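Local coordinates for protein alpha-fucosidase (Bifidobacterium bifidum, PDB 2EAB) that probably hydrolyses terminal alpha-1,2-linked L-fucose from glycans, this chain being the catalytic part of a longer, probably membrane-anchored protein, at residues A[700-712]-A[726-738]. Residues are numbered along the deposited sequence; the frame is centred on the assembly and turned at random.
Sequences MDAAKTSLRYRCF and GQRINSWARTGDG. With EDO (1,2-ethanediol), chain G.
Trp732 and Leu707 form the centre of this helix pair, a worked example of an indole buried between roughly antiparallel helices with its one polar atom still engaged. Leu707 CD1 sits over the indole face, 4.0 Å from the centroid of the five-membered ring, a CH-pi contact, while its CB packs 3.5 Å from Trp732 CZ2. In the ring plane, Trp732 NE1 donates to Cys711 SG at 3.5 Å and 170°, a nearly straight bond that, with Leu707 over the face, would help set the turn of the indole; Arg708 CG meets another part of the edge, at CH2. With an alanine in place of Trp732, a gap would probably open beside Leu707 and the Cys711 sulfur would lose its N-H donor.

Toward the start of 700-712, Thr735 CG2 meets Leu707 CD1 tip to tip at 3.6 Å and also touches Met700 SD. Thr735 OG1, set between the backbone N and the carbonyl carbon (chi1 72°), donates to Trp732 O at 2.6 Å on an in-plane lone pair and accepts from Asp737 N, an ST turn. The extended Lys704 chain runs past Thr735, and two waters link its NZ to Thr735 O, each with one weak leg. At the far end, Arg728 CD packs against Cys711 SG, and a water joins Arg728 NH1 to Cys711 O; the strongest polar partner of Arg728 is Arg678, outside both segments.

The axes of 700-711 and 726-734 approach to 10.8 Å at 149°, consistent with the (alpha/alpha)6 barrel of family 95 catalytic domains. Helix 738-751 also packs on Trp732, helix 767-780 borders Asn730 and Ala733, and strand 716-717 covers Cys711 and Phe712.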
ATOM      1  N   MET A 700     -16.386  20.017  -6.458  1.00  8.86           N
ATOM      2  CA  MET A 700     -14.956  20.288  -6.307  1.00  8.89           C
ATOM      3  C   MET A 700     -14.682  21.557  -5.490  1.00  8.94           C
ATOM      4  O   MET A 700     -13.787  21.567  -4.641  1.00  8.69           O
ATOM      5  CB  MET A 700     -14.237  20.346  -7.657  1.00  8.92           C
ATOM      6  CG  MET A 700     -12.716  20.493  -7.538  1.00  8.88           C
ATOM      7  SD  MET A 700     -11.934  19.180  -6.561  1.00  8.52           S
ATOM      8  CE  MET A 700     -11.998  17.846  -7.751  1.00  9.31           C
ATOM      9  N   ASP A 701     -15.445  22.623  -5.734  1.00  9.25           N
ATOM     10  CA  ASP A 701     -15.292  23.853  -4.955  1.00  9.71           C
ATOM     11  C   ASP A 701     -15.527  23.583  -3.472  1.00  9.40           C
ATOM     12  O   ASP A 701     -14.808  24.100  -2.614  1.00  9.51           O
ATOM     13  CB  ASP A 701     -16.257  24.943  -5.435  1.00 10.36           C
ATOM     14  CG  ASP A 701     -15.865  25.536  -6.781  1.00 12.45           C
ATOM     15  OD1 ASP A 701     -14.752  25.263  -7.279  1.00 14.57           O
ATOM     16  OD2 ASP A 701     -16.687  26.291  -7.341  1.00 15.35           O
ATOM     17  N   ALA A 702     -16.535  22.766  -3.183  1.00  8.99           N
ATOM     18  CA  ALA A 702     -16.855  22.389  -1.810  1.00  8.77           C
ATOM     19  C   ALA A 702     -15.756  21.527  -1.183  1.00  8.58           C
ATOM     20  O   ALA A 702     -15.418  21.696  -0.003  1.00  8.55           O
ATOM     21  CB  ALA A 702     -18.193  21.685  -1.754  1.00  8.99           C
ATOM     22  N   ALA A 703     -15.195  20.612  -1.973  1.00  8.25           N
ATOM     23  CA  ALA A 703     -14.105  19.768  -1.496  1.00  8.23           C
ATOM     24  C   ALA A 703     -12.858  20.595  -1.202  1.00  8.18           C
ATOM     25  O   ALA A 703     -12.181  20.367  -0.198  1.00  7.93           O
ATOM     26  CB  ALA A 703     -13.809  18.656  -2.490  1.00  8.69           C
ATOM     27  N   LYS A 704     -12.571  21.563  -2.070  1.00  8.53           N
ATOM     28  CA  LYS A 704     -11.454  22.475  -1.838  1.00  8.99           C
ATOM     29  C   LYS A 704     -11.653  23.274  -0.542  1.00  8.75           C
ATOM     30  O   LYS A 704     -10.708  23.465   0.221  1.00  9.28           O
ATOM     31  CB  LYS A 704     -11.261  23.412  -3.033  1.00  9.20           C
ATOM     32  CG  LYS A 704     -10.690  22.756  -4.291  1.00 11.43           C
ATOM     33  CD  LYS A 704     -10.633  23.795  -5.410  1.00 14.59           C
ATOM     34  CE  LYS A 704     -10.196  23.231  -6.748  1.00 15.98           C
ATOM     35  NZ  LYS A 704     -10.228  24.292  -7.799  1.00 18.17           N
ATOM     36  N   THR A 705     -12.884  23.718  -0.297  1.00  8.58           N
ATOM     37  CA  THR A 705     -13.217  24.421   0.944  1.00  9.02           C
ATOM     38  C   THR A 705     -12.984  23.515   2.155  1.00  8.63           C
ATOM     39  O   THR A 705     -12.350  23.920   3.129  1.00  8.80           O
ATOM     40  CB  THR A 705     -14.657  24.942   0.900  1.00  9.14           C
ATOM     41  OG1 THR A 705     -14.746  25.937  -0.125  1.00 10.59           O
ATOM     42  CG2 THR A 705     -15.075  25.563   2.230  1.00 10.12           C
ATOM     43  N   SER A 706     -13.471  22.277   2.071  1.00  8.23           N
ATOM     44  CA  SER A 706     -13.242  21.292   3.128  1.00  7.84           C
ATOM     45  C   SER A 706     -11.756  21.060   3.384  1.00  7.88           C
ATOM     46  O   SER A 706     -11.321  21.023   4.540  1.00  7.97           O
ATOM     47  CB  SER A 706     -13.922  19.968   2.785  1.00  7.99           C
ATOM     48  OG  SER A 706     -15.327  20.081   2.896  1.00  8.31           O
ATOM     49  N   LEU A 707     -10.985  20.889   2.309  1.00  7.81           N
ATOM     50  CA  LEU A 707      -9.543  20.696   2.414  1.00  8.18           C
ATOM     51  C   LEU A 707      -8.842  21.884   3.060  1.00  8.52           C
ATOM     52  O   LEU A 707      -7.947  21.699   3.880  1.00  8.56           O
ATOM     53  CB  LEU A 707      -8.930  20.434   1.038  1.00  8.28           C
ATOM     54  CG  LEU A 707      -9.155  19.058   0.413  1.00  7.80           C
ATOM     55  CD1 LEU A 707      -8.728  19.087  -1.036  1.00  8.29           C
ATOM     56  CD2 LEU A 707      -8.404  17.970   1.166  1.00  8.12           C
ATOM     57  N   ARG A 708      -9.242  23.099   2.685  1.00  8.67           N
ATOM     58  CA  ARG A 708      -8.613  24.299   3.235  1.00  9.74           C
ATOM     59  C   ARG A 708      -8.791  24.374   4.749  1.00  9.44           C
ATOM     60  O   ARG A 708      -7.827  24.635   5.472  1.00  9.64           O
ATOM     61  CB  ARG A 708      -9.122  25.576   2.559  1.00  9.93           C
ATOM     62  CG  ARG A 708      -8.592  25.782   1.142  1.00 10.82           C
ATOM     63  CD  ARG A 708      -8.819  27.207   0.639  1.00 12.17           C
ATOM     64  NE  ARG A 708     -10.207  27.643   0.783  1.00 16.24           N
ATOM     65  CZ  ARG A 708     -11.168  27.441  -0.115  1.00 17.08           C
ATOM     66  NH1 ARG A 708     -10.911  26.801  -1.250  1.00 17.78           N
ATOM     67  NH2 ARG A 708     -12.397  27.885   0.124  1.00 17.40           N
ATOM     68  N   TYR A 709     -10.010  24.133   5.227  1.00  9.66           N
ATOM     69  CA  TYR A 709     -10.250  24.121   6.667  1.00  9.87           C
ATOM     70  C   TYR A 709      -9.417  23.055   7.376  1.00  9.80           C
ATOM     71  O   TYR A 709      -8.877  23.300   8.455  1.00  9.91           O
ATOM     72  CB  TYR A 709     -11.728  23.915   6.980  1.00 10.39           C
ATOM     73  CG  TYR A 709     -12.586  25.153   6.858  1.00 11.14           C
ATOM     74  CD1 TYR A 709     -12.458  26.212   7.762  1.00 12.69           C
ATOM     75  CD2 TYR A 709     -13.554  25.252   5.861  1.00 11.40           C
ATOM     76  CE1 TYR A 709     -13.261  27.350   7.658  1.00 12.96           C
ATOM     77  CE2 TYR A 709     -14.362  26.380   5.751  1.00 12.38           C
ATOM     78  CZ  TYR A 709     -14.212  27.426   6.651  1.00 12.55           C
ATOM     79  OH  TYR A 709     -15.008  28.546   6.548  1.00 13.54           O
ATOM     80  N   ARG A 710      -9.307  21.873   6.774  1.00  9.55           N
ATOM     81  CA  ARG A 710      -8.560  20.786   7.407  1.00  9.80           C
ATOM     82  C   ARG A 710      -7.043  20.975   7.389  1.00  9.89           C
ATOM     83  O   ARG A 710      -6.359  20.540   8.315  1.00 10.90           O
ATOM     84  CB  ARG A 710      -8.910  19.443   6.773  1.00  9.65           C
ATOM     85  CG  ARG A 710      -9.018  18.302   7.780  1.00 12.91           C
ATOM     86  CD  ARG A 710     -10.296  18.401   8.607  1.00  9.39           C
ATOM     87  NE  ARG A 710     -10.948  17.099   8.754  1.00  8.50           N
ATOM     88  CZ  ARG A 710     -12.264  16.911   8.788  1.00  8.00           C
ATOM     89  NH1 ARG A 710     -13.102  17.940   8.698  1.00  8.57           N
ATOM     90  NH2 ARG A 710     -12.742  15.676   8.903  1.00  8.01           N
ATOM     91  N   CYS A 711      -6.525  21.633   6.352  1.00  9.82           N
ATOM     92  CA  CYS A 711      -5.087  21.605   6.054  1.00 10.22           C
ATOM     93  C   CYS A 711      -4.320  22.877   6.406  1.00 10.61           C
ATOM     94  O   CYS A 711      -3.088  22.881   6.375  1.00 10.83           O
ATOM     95  CB  CYS A 711      -4.865  21.270   4.576  1.00 10.11           C
ATOM     96  SG  CYS A 711      -5.375  19.605   4.124  1.00 10.34           S
ATOM     97  N   PHE A 712      -5.051  23.941   6.728  1.00 11.28           N
ATOM     98  CA  PHE A 712      -4.462  25.245   7.023  1.00 12.30           C
ATOM     99  C   PHE A 712      -4.751  25.693   8.454  1.00 13.25           C
ATOM    100  O   PHE A 712      -5.822  25.417   9.003  1.00 13.51           O
ATOM    101  CB  PHE A 712      -4.997  26.305   6.050  1.00 12.54           C
ATOM    102  CG  PHE A 712      -4.427  26.210   4.660  1.00 12.59           C
ATOM    103  CD1 PHE A 712      -3.405  27.064   4.259  1.00 13.34           C
ATOM    104  CD2 PHE A 712      -4.916  25.280   3.744  1.00 12.83           C
ATOM    105  CE1 PHE A 712      -2.872  26.988   2.973  1.00 13.44           C
ATOM    106  CE2 PHE A 712      -4.392  25.199   2.454  1.00 12.81           C
ATOM    107  CZ  PHE A 712      -3.364  26.055   2.069  1.00 13.02           C
ATOM    108  N   GLY A 726       0.200  11.517   3.187  1.00  8.53           N
ATOM    109  CA  GLY A 726      -0.019  10.758   1.951  1.00  8.22           C
ATOM    110  C   GLY A 726      -1.402  10.999   1.372  1.00  7.76           C
ATOM    111  O   GLY A 726      -1.547  11.254   0.171  1.00  8.38           O
ATOM    112  N   GLN A 727      -2.422  10.936   2.223  1.00  7.56           N
ATOM    113  CA  GLN A 727      -3.789  11.201   1.789  1.00  7.38           C
ATOM    114  C   GLN A 727      -3.960  12.633   1.282  1.00  7.20           C
ATOM    115  O   GLN A 727      -4.602  12.874   0.251  1.00  7.08           O
ATOM    116  CB  GLN A 727      -4.772  10.939   2.926  1.00  7.47           C
ATOM    117  CG  GLN A 727      -6.208  11.235   2.537  1.00  8.49           C
ATOM    118  CD  GLN A 727      -7.174  11.103   3.686  1.00  9.14           C
ATOM    119  OE1 GLN A 727      -6.772  11.034   4.856  1.00 11.16           O
ATOM    120  NE2 GLN A 727      -8.463  11.070   3.368  1.00  9.50           N
ATOM    121  N   ARG A 728      -3.383  13.587   2.005  1.00  7.32           N
ATOM    122  CA  ARG A 728      -3.534  14.991   1.638  1.00  7.43           C
ATOM    123  C   ARG A 728      -2.888  15.320   0.295  1.00  7.23           C
ATOM    124  O   ARG A 728      -3.471  16.051  -0.502  1.00  7.45           O
ATOM    125  CB  ARG A 728      -3.042  15.913   2.754  1.00  7.91           C
ATOM    126  CG  ARG A 728      -3.961  15.867   3.959  1.00  8.88           C
ATOM    127  CD  ARG A 728      -3.391  16.586   5.154  1.00 11.53           C
ATOM    128  NE  ARG A 728      -4.134  16.255   6.365  1.00 14.29           N
ATOM    129  CZ  ARG A 728      -4.093  16.971   7.483  1.00 15.68           C
ATOM    130  NH1 ARG A 728      -3.355  18.075   7.551  1.00 16.10           N
ATOM    131  NH2 ARG A 728      -4.796  16.588   8.539  1.00 16.93           N
ATOM    132  N   ILE A 729      -1.705  14.773   0.033  1.00  7.13           N
ATOM    133  CA  ILE A 729      -1.057  14.968  -1.268  1.00  7.26           C
ATOM    134  C   ILE A 729      -1.965  14.486  -2.405  1.00  7.02           C
ATOM    135  O   ILE A 729      -2.216  15.219  -3.365  1.00  6.98           O
ATOM    136  CB  ILE A 729       0.318  14.261  -1.330  1.00  7.44           C
ATOM    137  CG1 ILE A 729       1.297  14.910  -0.345  1.00  8.19           C
ATOM    138  CG2 ILE A 729       0.902  14.317  -2.741  1.00  8.38           C
ATOM    139  CD1 ILE A 729       2.518  14.054  -0.050  1.00  9.15           C
ATOM    140  N   ASN A 730      -2.468  13.259  -2.291  1.00  6.61           N
ATOM    141  CA  ASN A 730      -3.321  12.696  -3.335  1.00  6.65           C
ATOM    142  C   ASN A 730      -4.641  13.440  -3.500  1.00  6.66           C
ATOM    143  O   ASN A 730      -5.108  13.644  -4.624  1.00  6.38           O
ATOM    144  CB  ASN A 730      -3.559  11.209  -3.089  1.00  6.53           C
ATOM    145  CG  ASN A 730      -2.362  10.367  -3.470  1.00  6.83           C
ATOM    146  OD1 ASN A 730      -2.229   9.932  -4.620  1.00  7.03           O
ATOM    147  ND2 ASN A 730      -1.472  10.133  -2.506  1.00  6.34           N
ATOM    148  N   SER A 731      -5.226  13.856  -2.379  1.00  6.53           N
ATOM    149  CA  SER A 731      -6.492  14.588  -2.390  1.00  6.97           C
ATOM    150  C   SER A 731      -6.332  15.936  -3.076  1.00  6.59           C
ATOM    151  O   SER A 731      -7.122  16.297  -3.953  1.00  6.48           O
ATOM    152  CB  SER A 731      -7.014  14.778  -0.970  1.00  7.16           C
ATOM    153  OG  SER A 731      -7.259  13.528  -0.350  1.00  7.22           O
ATOM    154  N   TRP A 732      -5.295  16.672  -2.693  1.00  6.80           N
ATOM    155  CA  TRP A 732      -5.028  17.950  -3.330  1.00  7.03           C
ATOM    156  C   TRP A 732      -4.690  17.803  -4.816  1.00  6.76           C
ATOM    157  O   TRP A 732      -5.086  18.645  -5.615  1.00  6.97           O
ATOM    158  CB  TRP A 732      -3.953  18.721  -2.574  1.00  7.67           C
ATOM    159  CG  TRP A 732      -4.503  19.502  -1.409  1.00  7.50           C
ATOM    160  CD1 TRP A 732      -4.492  19.136  -0.094  1.00  8.27           C
ATOM    161  CD2 TRP A 732      -5.150  20.781  -1.468  1.00  8.58           C
ATOM    162  NE1 TRP A 732      -5.086  20.114   0.673  1.00  8.69           N
ATOM    163  CE2 TRP A 732      -5.495  21.136  -0.143  1.00  8.82           C
ATOM    164  CE3 TRP A 732      -5.467  21.662  -2.510  1.00  9.27           C
ATOM    165  CZ2 TRP A 732      -6.144  22.340   0.168  1.00  9.81           C
ATOM    166  CZ3 TRP A 732      -6.115  22.859  -2.202  1.00  9.83           C
ATOM    167  CH2 TRP A 732      -6.441  23.185  -0.871  1.00  9.74           C
ATOM    168  N   ALA A 733      -4.002  16.732  -5.206  1.00  6.59           N
ATOM    169  CA  ALA A 733      -3.701  16.525  -6.627  1.00  6.79           C
ATOM    170  C   ALA A 733      -4.985  16.470  -7.457  1.00  6.62           C
ATOM    171  O   ALA A 733      -5.056  17.040  -8.549  1.00  6.38           O
ATOM    172  CB  ALA A 733      -2.878  15.269  -6.838  1.00  7.34           C
ATOM    173  N   ARG A 734      -6.007  15.797  -6.933  1.00  6.64           N
ATOM    174  CA  ARG A 734      -7.279  15.647  -7.633  1.00  6.51           C
ATOM    175  C   ARG A 734      -8.012  16.975  -7.836  1.00  6.79           C
ATOM    176  O   ARG A 734      -8.872  17.072  -8.711  1.00  6.62           O
ATOM    177  CB  ARG A 734      -8.178  14.662  -6.879  1.00  6.56           C
ATOM    178  CG  ARG A 734      -7.689  13.205  -6.910  1.00  6.11           C
ATOM    179  CD  ARG A 734      -7.837  12.584  -8.303  1.00  6.60           C
ATOM    180  NE  ARG A 734      -7.590  11.139  -8.375  1.00  6.41           N
ATOM    181  CZ  ARG A 734      -8.460  10.206  -7.994  1.00  6.10           C
ATOM    182  NH1 ARG A 734      -9.621  10.553  -7.450  1.00  6.59           N
ATOM    183  NH2 ARG A 734      -8.162   8.921  -8.141  1.00  6.38           N
ATOM    184  N   THR A 735      -7.684  17.988  -7.031  1.00  6.71           N
ATOM    185  CA  THR A 735      -8.290  19.317  -7.169  1.00  7.35           C
ATOM    186  C   THR A 735      -7.721  20.117  -8.340  1.00  7.57           C
ATOM    187  O   THR A 735      -8.301  21.134  -8.729  1.00  8.04           O
ATOM    188  CB  THR A 735      -8.102  20.203  -5.907  1.00  7.43           C
ATOM    189  OG1 THR A 735      -6.737  20.630  -5.816  1.00  7.80           O
ATOM    190  CG2 THR A 735      -8.512  19.485  -4.635  1.00  7.82           C
ATOM    191  N   GLY A 736      -6.571  19.695  -8.859  1.00  7.44           N
ATOM    192  CA  GLY A 736      -5.868  20.456  -9.888  1.00  8.07           C
ATOM    193  C   GLY A 736      -4.907  21.509  -9.355  1.00  8.35           C
ATOM    194  O   GLY A 736      -4.188  22.138 -10.136  1.00  8.65           O
ATOM    195  N   ASP A 737      -4.884  21.706  -8.037  1.00  8.34           N
ATOM    196  CA  ASP A 737      -3.986  22.689  -7.429  1.00  8.53           C
ATOM    197  C   ASP A 737      -2.613  22.052  -7.208  1.00  8.39           C
ATOM    198  O   ASP A 737      -2.311  21.543  -6.123  1.00  8.45           O
ATOM    199  CB  ASP A 737      -4.580  23.223  -6.118  1.00  8.74           C
ATOM    200  CG  ASP A 737      -3.753  24.345  -5.492  1.00  9.20           C
ATOM    201  OD1 ASP A 737      -2.612  24.596  -5.929  1.00  9.71           O
ATOM    202  OD2 ASP A 737      -4.258  24.965  -4.529  1.00 10.48           O
ATOM    203  N   GLY A 738      -1.787  22.092  -8.250  1.00  8.63           N
ATOM    204  CA  GLY A 738      -0.445  21.527  -8.198  1.00  8.69           C
ATOM    205  C   GLY A 738       0.477  22.233  -7.225  1.00  8.59           C
ATOM    206  O   GLY A 738       1.364  21.607  -6.658  1.00  8.61           O
TER
HETATM  207  C1  EDO G4807      -6.063   6.891  -7.475  1.00 42.74           C
HETATM  208  O1  EDO G4807      -6.152   7.600  -8.810  1.00 37.02           O
HETATM  209  C2  EDO G4807      -4.937   5.796  -7.640  1.00 43.60           C
HETATM  210  O2  EDO G4807      -5.334   4.933  -8.734  1.00 37.12           O
HETATM  211  O   HOH W   1      -8.126  23.401 -10.253  1.00 32.12           O
HETATM  212  O   HOH W   2      -7.217  24.260  -7.897  1.00 44.98           O
HETATM  213  O   HOH W   3      -3.950  20.688   9.554  1.00 18.91           O
HETATM  214  O   HOH W   4      -2.078  20.000   5.890  1.00 13.86           O